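Ribosomal-protein-serine acetyltransferase, putative (Vibrio cholerae O1 biovar eltor, PDB 2FCK) is a GNAT-family acetyltransferase of unconfirmed function that probably acetylates an N-terminal serine or alanine, perhaps of a ribosomal protein. Local coordinates at residues F8-Q13 with L119-L124; L15-I20 with G85-N90. All blocks are in the same frame, centred on the assembly; numbering follows the deposited sequence. Where two conformers were deposited one is given.

Interaction 1: F8-Q13 with L119-L124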
ATOM      1  N   PHE A   8      -8.805 -22.104   6.754  1.00 41.76           N
ATOM      2  CA  PHE A   8      -9.022 -21.056   7.755  1.00 43.92           C
ATOM      3  C   PHE A   8     -10.318 -20.317   7.513  1.00 43.83           C
ATOM      4  O   PHE A   8     -10.580 -19.902   6.389  1.00 43.36           O
ATOM      5  CB  PHE A   8      -7.910 -19.991   7.702  1.00 43.38           C
ATOM      6  CG  PHE A   8      -8.140 -18.830   8.663  1.00 46.80           C
ATOM      7  CD1 PHE A   8      -8.478 -17.550   8.181  1.00 46.87           C
ATOM      8  CD2 PHE A   8      -8.037 -19.014  10.053  1.00 47.87           C
ATOM      9  CE1 PHE A   8      -8.717 -16.462   9.081  1.00 49.65           C
ATOM     10  CE2 PHE A   8      -8.250 -17.925  10.942  1.00 49.06           C
ATOM     11  CZ  PHE A   8      -8.584 -16.660  10.450  1.00 46.68           C
ATOM     12  N   GLN A   9     -11.132 -20.191   8.571  1.00 44.00           N
ATOM     13  CA  GLN A   9     -12.425 -19.495   8.480  1.00 43.83           C
ATOM     14  C   GLN A   9     -12.529 -18.448   9.590  1.00 44.10           C
ATOM     15  O   GLN A   9     -11.971 -18.619  10.686  1.00 44.09           O
ATOM     16  CB  GLN A   9     -13.603 -20.453   8.613  1.00 45.13           C
ATOM     17  CG  GLN A   9     -13.374 -21.787   7.874  1.00 45.81           C
ATOM     18  CD  GLN A   9     -14.598 -22.600   7.764  1.00 48.41           C
ATOM     19  OE1 GLN A   9     -15.464 -22.561   8.648  1.00 49.17           O
ATOM     20  NE2 GLN A   9     -14.712 -23.355   6.662  1.00 45.68           N
ATOM     21  N   ILE A  10     -13.259 -17.375   9.303  1.00 42.79           N
ATOM     22  CA  ILE A  10     -13.698 -16.490  10.364  1.00 41.79           C
ATOM     23  C   ILE A  10     -15.199 -16.703  10.463  1.00 42.76           C
ATOM     24  O   ILE A  10     -15.912 -16.554   9.474  1.00 43.66           O
ATOM     25  CB  ILE A  10     -13.342 -14.991  10.049  1.00 41.64           C
ATOM     26  CG1 ILE A  10     -11.835 -14.733   9.944  1.00 42.69           C
ATOM     27  CG2 ILE A  10     -13.965 -14.079  11.132  1.00 43.13           C
ATOM     28  CD1 ILE A  10     -11.559 -13.378   9.220  1.00 41.75           C
ATOM     29  N   VAL A  11     -15.693 -17.086  11.647  1.00 42.22           N
ATOM     30  CA  VAL A  11     -17.097 -17.438  11.831  1.00 42.51           C
ATOM     31  C   VAL A  11     -17.733 -16.501  12.850  1.00 42.30           C
ATOM     32  O   VAL A  11     -17.184 -16.281  13.914  1.00 44.01           O
ATOM     33  CB  VAL A  11     -17.274 -18.905  12.318  1.00 42.26           C
ATOM     34  CG1 VAL A  11     -18.773 -19.250  12.403  1.00 40.77           C
ATOM     35  CG2 VAL A  11     -16.521 -19.835  11.414  1.00 44.63           C
ATOM     36  N   THR A  12     -18.871 -15.950  12.496  1.00 41.51           N
ATOM     37  CA  THR A  12     -19.563 -15.008  13.367  1.00 41.62           C
ATOM     38  C   THR A  12     -20.883 -15.660  13.778  1.00 42.16           C
ATOM     39  O   THR A  12     -21.089 -16.822  13.522  1.00 42.32           O
ATOM     40  CB  THR A  12     -19.842 -13.679  12.622  1.00 41.53           C
ATOM     41  OG1 THR A  12     -20.727 -13.926  11.529  1.00 42.38           O
ATOM     42  CG2 THR A  12     -18.568 -13.000  12.142  1.00 41.53           C
ATOM     43  N   GLN A  13     -21.799 -14.917  14.400  1.00 42.04           N
ATOM     44  CA  GLN A  13     -23.074 -15.535  14.799  1.00 41.36           C
ATOM     45  C   GLN A  13     -23.839 -16.119  13.598  1.00 41.55           C
ATOM     46  O   GLN A  13     -24.360 -17.268  13.641  1.00 41.97           O
ATOM     47  CB  GLN A  13     -23.951 -14.500  15.528  1.00 41.71           C
ATOM     48  CG  GLN A  13     -25.287 -15.112  15.912  1.00 43.02           C
ATOM     49  CD  GLN A  13     -26.339 -14.096  16.304  1.00 42.23           C
ATOM     50  OE1 GLN A  13     -26.126 -12.891  16.244  1.00 46.05           O
ATOM     51  NE2 GLN A  13     -27.523 -14.597  16.647  1.00 45.47           N
ATOM     52  N   LEU A 119     -17.806  -7.421   7.500  1.00 39.60           N
ATOM     53  CA  LEU A 119     -16.679  -6.499   7.404  1.00 39.45           C
ATOM     54  C   LEU A 119     -16.077  -6.233   8.784  1.00 39.67           C
ATOM     55  O   LEU A 119     -14.852  -6.160   8.947  1.00 38.77           O
ATOM     56  CB  LEU A 119     -17.084  -5.195   6.665  1.00 40.24           C
ATOM     57  CG  LEU A 119     -15.993  -4.173   6.419  1.00 41.70           C
ATOM     58  CD1 LEU A 119     -14.924  -4.797   5.561  1.00 42.64           C
ATOM     59  CD2 LEU A 119     -16.602  -2.940   5.691  1.00 42.07           C
ATOM     60  N   THR A 120     -16.942  -6.153   9.813  1.00 38.68           N
ATOM     61  CA  THR A 120     -16.412  -5.970  11.166  1.00 40.18           C
ATOM     62  C   THR A 120     -15.560  -7.186  11.591  1.00 39.32           C
ATOM     63  O   THR A 120     -14.499  -7.010  12.206  1.00 39.87           O
ATOM     64  CB  THR A 120     -17.572  -5.749  12.179  1.00 40.74           C
ATOM     65  OG1 THR A 120     -18.211  -4.487  11.864  1.00 42.04           O
ATOM     66  CG2 THR A 120     -17.056  -5.717  13.632  1.00 40.67           C
ATOM     67  N   ALA A 121     -15.995  -8.394  11.207  1.00 38.20           N
ATOM     68  CA  ALA A 121     -15.213  -9.620  11.519  1.00 38.93           C
ATOM     69  C   ALA A 121     -13.809  -9.500  10.919  1.00 39.75           C
ATOM     70  O   ALA A 121     -12.781  -9.761  11.594  1.00 39.39           O
ATOM     71  CB  ALA A 121     -15.944 -10.843  10.971  1.00 38.24           C
ATOM     72  N   LEU A 122     -13.768  -8.990   9.681  1.00 38.85           N
ATOM     73  CA  LEU A 122     -12.478  -8.909   8.999  1.00 39.90           C
ATOM     74  C   LEU A 122     -11.605  -7.833   9.648  1.00 39.43           C
ATOM     75  O   LEU A 122     -10.400  -8.004   9.849  1.00 40.51           O
ATOM     76  CB  LEU A 122     -12.692  -8.643   7.502  1.00 40.79           C
ATOM     77  CG  LEU A 122     -11.384  -8.590   6.686  1.00 39.08           C
ATOM     78  CD1 LEU A 122     -10.633  -9.935   6.779  1.00 38.59           C
ATOM     79  CD2 LEU A 122     -11.640  -8.198   5.210  1.00 42.91           C
ATOM     80  N   ILE A 123     -12.199  -6.707   9.988  1.00 39.36           N
ATOM     81  CA  ILE A 123     -11.466  -5.628  10.637  1.00 38.91           C
ATOM     82  C   ILE A 123     -10.881  -6.087  11.992  1.00 38.78           C
ATOM     83  O   ILE A 123      -9.713  -5.842  12.331  1.00 38.42           O
ATOM     84  CB  ILE A 123     -12.441  -4.448  10.844  1.00 38.12           C
ATOM     85  CG1 ILE A 123     -12.746  -3.770   9.455  1.00 37.07           C
ATOM     86  CG2 ILE A 123     -11.850  -3.382  11.856  1.00 41.53           C
ATOM     87  CD1 ILE A 123     -13.989  -2.826   9.582  1.00 40.24           C
ATOM     88  N   LEU A 124     -11.694  -6.767  12.782  1.00 39.93           N
ATOM     89  CA  LEU A 124     -11.215  -7.289  14.062  1.00 39.57           C
ATOM     90  C   LEU A 124     -10.089  -8.302  13.887  1.00 40.65           C
ATOM     91  O   LEU A 124      -9.123  -8.285  14.645  1.00 41.41           O
ATOM     92  CB  LEU A 124     -12.354  -7.902  14.876  1.00 40.48           C
ATOM     93  CG  LEU A 124     -13.370  -6.855  15.333  1.00 39.61           C
ATOM     94  CD1 LEU A 124     -14.589  -7.579  16.010  1.00 43.27           C
ATOM     95  CD2 LEU A 124     -12.731  -5.757  16.226  1.00 45.53           C
TER
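The methyl of A121 meets two methyls, one from strand 10-11 and one from the residue just after it: CG2 of T12 lies 3.6 Å from A121 CB, and CG2 of I10 lies 3.8 Å from the same carbon. Seen from that carbon the two directions are about 82° apart. I10 CG2 and T12 CG2 are themselves 4.8 Å from each other, and the alanine methyl rests against both. Further along, the other branch of I10 makes a looser approach, its CD1 coming within 4.3 Å of CD1 of L122. The two branches of I10 share the work: with CG1 at chi1 -63°, CG2 falls anti to the backbone N and goes to the alanine, while CG1-CD1 extends toward the leucine.

This is a short edge strand laid across a helix of the GNAT fold. I10 and T12 point toward helix 114-129 and V11 away, an alternation that carries on one residue past the strand. With only a methyl at A121, CA of I10 and CA of A121 lie 7.1 Å apart. The helix is itself the connection of a beta-alpha-beta crossover, between the parallel strands 98-105 and 134-139, and L122 and I123 rest on L101 of the first of these.

No hydrogen bond joins the segments directly. The hydroxyl OG1 of T12 bonds instead to the carboxylate OE2 of E117, one turn earlier on the same helix, and more weakly to the backbone N of L15; these bonds are consistent with the rotation that sets CG2 against A121. At the other end of the strand, F125 lies against I10, and its ring also meets that of F8 with the planes at about 40°. Beyond T12, R78 NH1 bonds to the carbonyl O of Q13.

Interaction 2: L15-I20 with G85-N90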
ATOM      1  N   LEU A  15     -22.668 -15.858  10.073  1.00 40.98           N
ATOM      2  CA  LEU A  15     -21.863 -15.902   8.826  1.00 40.56           C
ATOM      3  C   LEU A  15     -20.586 -16.716   8.941  1.00 41.76           C
ATOM      4  O   LEU A  15     -20.000 -16.856  10.030  1.00 42.63           O
ATOM      5  CB  LEU A  15     -21.517 -14.461   8.317  1.00 40.44           C
ATOM      6  CG  LEU A  15     -22.670 -13.493   8.170  1.00 40.88           C
ATOM      7  CD1 LEU A  15     -22.127 -12.056   7.850  1.00 40.81           C
ATOM      8  CD2 LEU A  15     -23.704 -14.007   7.139  1.00 40.73           C
ATOM      9  N   GLN A  16     -20.151 -17.237   7.792  1.00 40.40           N
ATOM     10  CA  GLN A  16     -18.936 -18.018   7.710  1.00 41.32           C
ATOM     11  C   GLN A  16     -18.128 -17.382   6.597  1.00 41.45           C
ATOM     12  O   GLN A  16     -18.591 -17.341   5.448  1.00 41.49           O
ATOM     13  CB  GLN A  16     -19.288 -19.468   7.356  1.00 41.65           C
ATOM     14  CG  GLN A  16     -18.113 -20.358   7.198  1.00 43.06           C
ATOM     15  CD  GLN A  16     -18.516 -21.680   6.555  1.00 45.99           C
ATOM     16  OE1 GLN A  16     -19.197 -21.705   5.515  1.00 46.68           O
ATOM     17  NE2 GLN A  16     -18.160 -22.774   7.209  1.00 46.23           N
ATOM     18  N   LEU A  17     -16.942 -16.892   6.946  1.00 40.09           N
ATOM     19  CA  LEU A  17     -16.053 -16.224   5.999  1.00 40.68           C
ATOM     20  C   LEU A  17     -14.966 -17.249   5.654  1.00 40.92           C
ATOM     21  O   LEU A  17     -14.235 -17.676   6.546  1.00 40.70           O
ATOM     22  CB  LEU A  17     -15.411 -14.963   6.640  1.00 41.10           C
ATOM     23  CG  LEU A  17     -16.256 -13.677   6.637  1.00 39.80           C
ATOM     24  CD1 LEU A  17     -17.584 -13.846   7.437  1.00 41.50           C
ATOM     25  CD2 LEU A  17     -15.397 -12.602   7.266  1.00 41.05           C
ATOM     26  N   ARG A  18     -14.820 -17.592   4.371  1.00 40.07           N
ATOM     27  CA  ARG A  18     -13.880 -18.645   3.958  1.00 39.26           C
ATOM     28  C   ARG A  18     -13.601 -18.570   2.463  1.00 39.68           C
ATOM     29  O   ARG A  18     -14.295 -17.860   1.724  1.00 39.83           O
ATOM     30  CB  ARG A  18     -14.481 -20.025   4.281  1.00 37.72           C
ATOM     31  CG  ARG A  18     -15.877 -20.295   3.646  1.00 38.05           C
ATOM     32  CD  ARG A  18     -16.176 -21.789   3.703  1.00 38.73           C
ATOM     33  NE  ARG A  18     -17.509 -22.123   3.221  1.00 41.48           N
ATOM     34  CZ  ARG A  18     -17.796 -22.378   1.948  1.00 43.75           C
ATOM     35  NH1 ARG A  18     -16.847 -22.263   1.020  1.00 39.59           N
ATOM     36  NH2 ARG A  18     -19.039 -22.707   1.607  1.00 44.09           N
ATOM     37  N   LEU A  19     -12.613 -19.351   2.014  1.00 40.16           N
ATOM     38  CA  LEU A  19     -12.353 -19.460   0.590  1.00 39.94           C
ATOM     39  C   LEU A  19     -13.584 -20.021  -0.087  1.00 40.73           C
ATOM     40  O   LEU A  19     -14.124 -21.077   0.328  1.00 40.38           O
ATOM     41  CB  LEU A  19     -11.234 -20.459   0.321  1.00 40.13           C
ATOM     42  CG  LEU A  19      -9.889 -19.801   0.227  1.00 39.71           C
ATOM     43  CD1 LEU A  19      -8.843 -20.917   0.060  1.00 39.05           C
ATOM     44  CD2 LEU A  19      -9.760 -18.752  -0.909  1.00 41.72           C
ATOM     45  N   ILE A  20     -13.968 -19.372  -1.179  1.00 39.77           N
ATOM     46  CA  ILE A  20     -14.922 -19.991  -2.113  1.00 38.59           C
ATOM     47  C   ILE A  20     -14.208 -21.126  -2.865  1.00 37.82           C
ATOM     48  O   ILE A  20     -13.070 -20.953  -3.337  1.00 38.79           O
ATOM     49  CB  ILE A  20     -15.454 -18.940  -3.111  1.00 38.17           C
ATOM     50  CG1 ILE A  20     -16.119 -17.761  -2.353  1.00 35.94           C
ATOM     51  CG2 ILE A  20     -16.409 -19.599  -4.117  1.00 37.36           C
ATOM     52  CD1 ILE A  20     -16.537 -16.621  -3.301  1.00 38.73           C
ATOM     53  N   GLY A  85     -21.880 -12.425  -0.476  1.00 42.61           N
ATOM     54  CA  GLY A  85     -20.920 -11.387  -0.843  1.00 41.36           C
ATOM     55  C   GLY A  85     -19.498 -11.803  -0.529  1.00 40.98           C
ATOM     56  O   GLY A  85     -19.215 -13.012  -0.339  1.00 40.18           O
HETATM   57  N   MSE A  86     -18.600 -10.817  -0.501  0.70 40.71           N
HETATM   58  CA  MSE A  86     -17.181 -11.096  -0.208  0.70 40.68           C
HETATM   59  C   MSE A  86     -16.620  -9.931   0.595  0.70 41.47           C
HETATM   60  O   MSE A  86     -17.056  -8.771   0.441  0.70 41.29           O
HETATM   61  CB  MSE A  86     -16.398 -11.283  -1.496  0.70 40.61           C
HETATM   62  CG  MSE A  86     -16.761 -12.565  -2.243  0.70 38.11           C
HETATM   63 SE   MSE A  86     -15.503 -12.811  -3.744  0.70 47.29          SE
HETATM   64  CE  MSE A  86     -14.098 -13.680  -2.694  0.70 43.90           C
ATOM     65  N   VAL A  87     -15.670 -10.246   1.462  1.00 40.36           N
ATOM     66  CA  VAL A  87     -14.840  -9.235   2.109  1.00 39.64           C
ATOM     67  C   VAL A  87     -13.405  -9.685   1.889  1.00 40.42           C
ATOM     68  O   VAL A  87     -13.120 -10.897   1.901  1.00 39.41           O
ATOM     69  CB  VAL A  87     -15.169  -9.064   3.633  1.00 39.20           C
ATOM     70  CG1 VAL A  87     -16.610  -8.463   3.830  1.00 39.28           C
ATOM     71  CG2 VAL A  87     -14.943 -10.398   4.429  1.00 39.97           C
ATOM     72  N   ALA A  88     -12.524  -8.726   1.644  1.00 38.65           N
ATOM     73  CA  ALA A  88     -11.149  -9.113   1.318  1.00 39.18           C
ATOM     74  C   ALA A  88     -10.112  -8.234   1.934  1.00 39.74           C
ATOM     75  O   ALA A  88     -10.307  -7.013   2.004  1.00 39.87           O
ATOM     76  CB  ALA A  88     -10.965  -9.122  -0.192  1.00 39.79           C
ATOM     77  N   ILE A  89      -8.965  -8.838   2.264  1.00 40.24           N
ATOM     78  CA  ILE A  89      -7.732  -8.043   2.398  1.00 40.32           C
ATOM     79  C   ILE A  89      -7.106  -8.062   1.003  1.00 41.27           C
ATOM     80  O   ILE A  89      -6.679  -9.127   0.504  1.00 41.76           O
ATOM     81  CB  ILE A  89      -6.724  -8.641   3.411  1.00 40.08           C
ATOM     82  CG1 ILE A  89      -7.350  -8.781   4.802  1.00 39.96           C
ATOM     83  CG2 ILE A  89      -5.483  -7.719   3.528  1.00 41.82           C
ATOM     84  CD1 ILE A  89      -6.619  -9.724   5.743  1.00 41.33           C
ATOM     85  N   ASN A  90      -7.101  -6.901   0.361  1.00 40.87           N
ATOM     86  CA  ASN A  90      -6.615  -6.838  -0.996  1.00 44.62           C
ATOM     87  C   ASN A  90      -5.113  -6.795  -1.072  1.00 44.94           C
ATOM     88  O   ASN A  90      -4.555  -7.381  -1.994  1.00 47.17           O
ATOM     89  CB  ASN A  90      -7.144  -5.592  -1.702  1.00 43.89           C
ATOM     90  CG  ASN A  90      -8.582  -5.650  -1.991  1.00 50.12           C
ATOM     91  OD1 ASN A  90      -9.123  -6.704  -2.315  1.00 57.46           O
ATOM     92  ND2 ASN A  90      -9.240  -4.483  -1.917  1.00 51.33           N
TER
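While L17 and I20 reach across to V87 and M86, the flat guanidinium of R18 turns to partners of its own. Q16 meets it at the edge, with R18 NE donating to Q16 OE1 at 2.9 Å; the oxygen lies in the guanidinium plane, but the donor stands 68° above the carbonyl plane of the glutamine. Along another edge R18 NH1 reaches L19 O at 3.0 Å, a more bent bond (138° at the hydrogen). NH2 forms a salt bridge to E24, so each of the three nitrogens has a partner, and F76 gives a cation-pi contact.

In the mixed sheet of this GNAT fold, strands 15-18 and 83-93 are next-but-one neighbours. Strand 71-77 lies between them and hydrogen-bonds to both, so they meet only through side chains, on both faces of the sheet, I20 reaching from just after strand 15-18. On the side of helix 51-66, I20 meets selenomethionine M86 at about a right angle. M86 was modelled in two conformers, so the contact is tentative; in the one described here, the bend at chi3 (84°) goes with CE 3.9 Å from I20 CD1. I58 and F57 of that helix lie against I20 and M86 respectively.

On the side of helix 114-129, where V87 touches A118, L17 crosses V87 about perpendicularly, and CD2 of L17 reaches CG2 of V87 at 3.6 Å.

Interactions 1 and 2 lie side by side, their centres 9 Å apart, and are joined by the hairpin of strands 10-11 and 15-18. Its backbone tie is a probable hydrogen bond from L17 N to I10 O, 2.8 Å long; Q16 NE2 and Q9 OE1, 3.1 Å apart, probably add a second. L17 also touches both I10 and A121, so the L17-V87 half of interaction 2 continues into interaction 1 on the face of helix 114-129; I20 and M86 are on the other face. L122 CD2 packs 3.6 Å from the backbone C of A88. A nitrate ion, probably from the crystallisation liquor, lies about 4 Å from the side chain of M86.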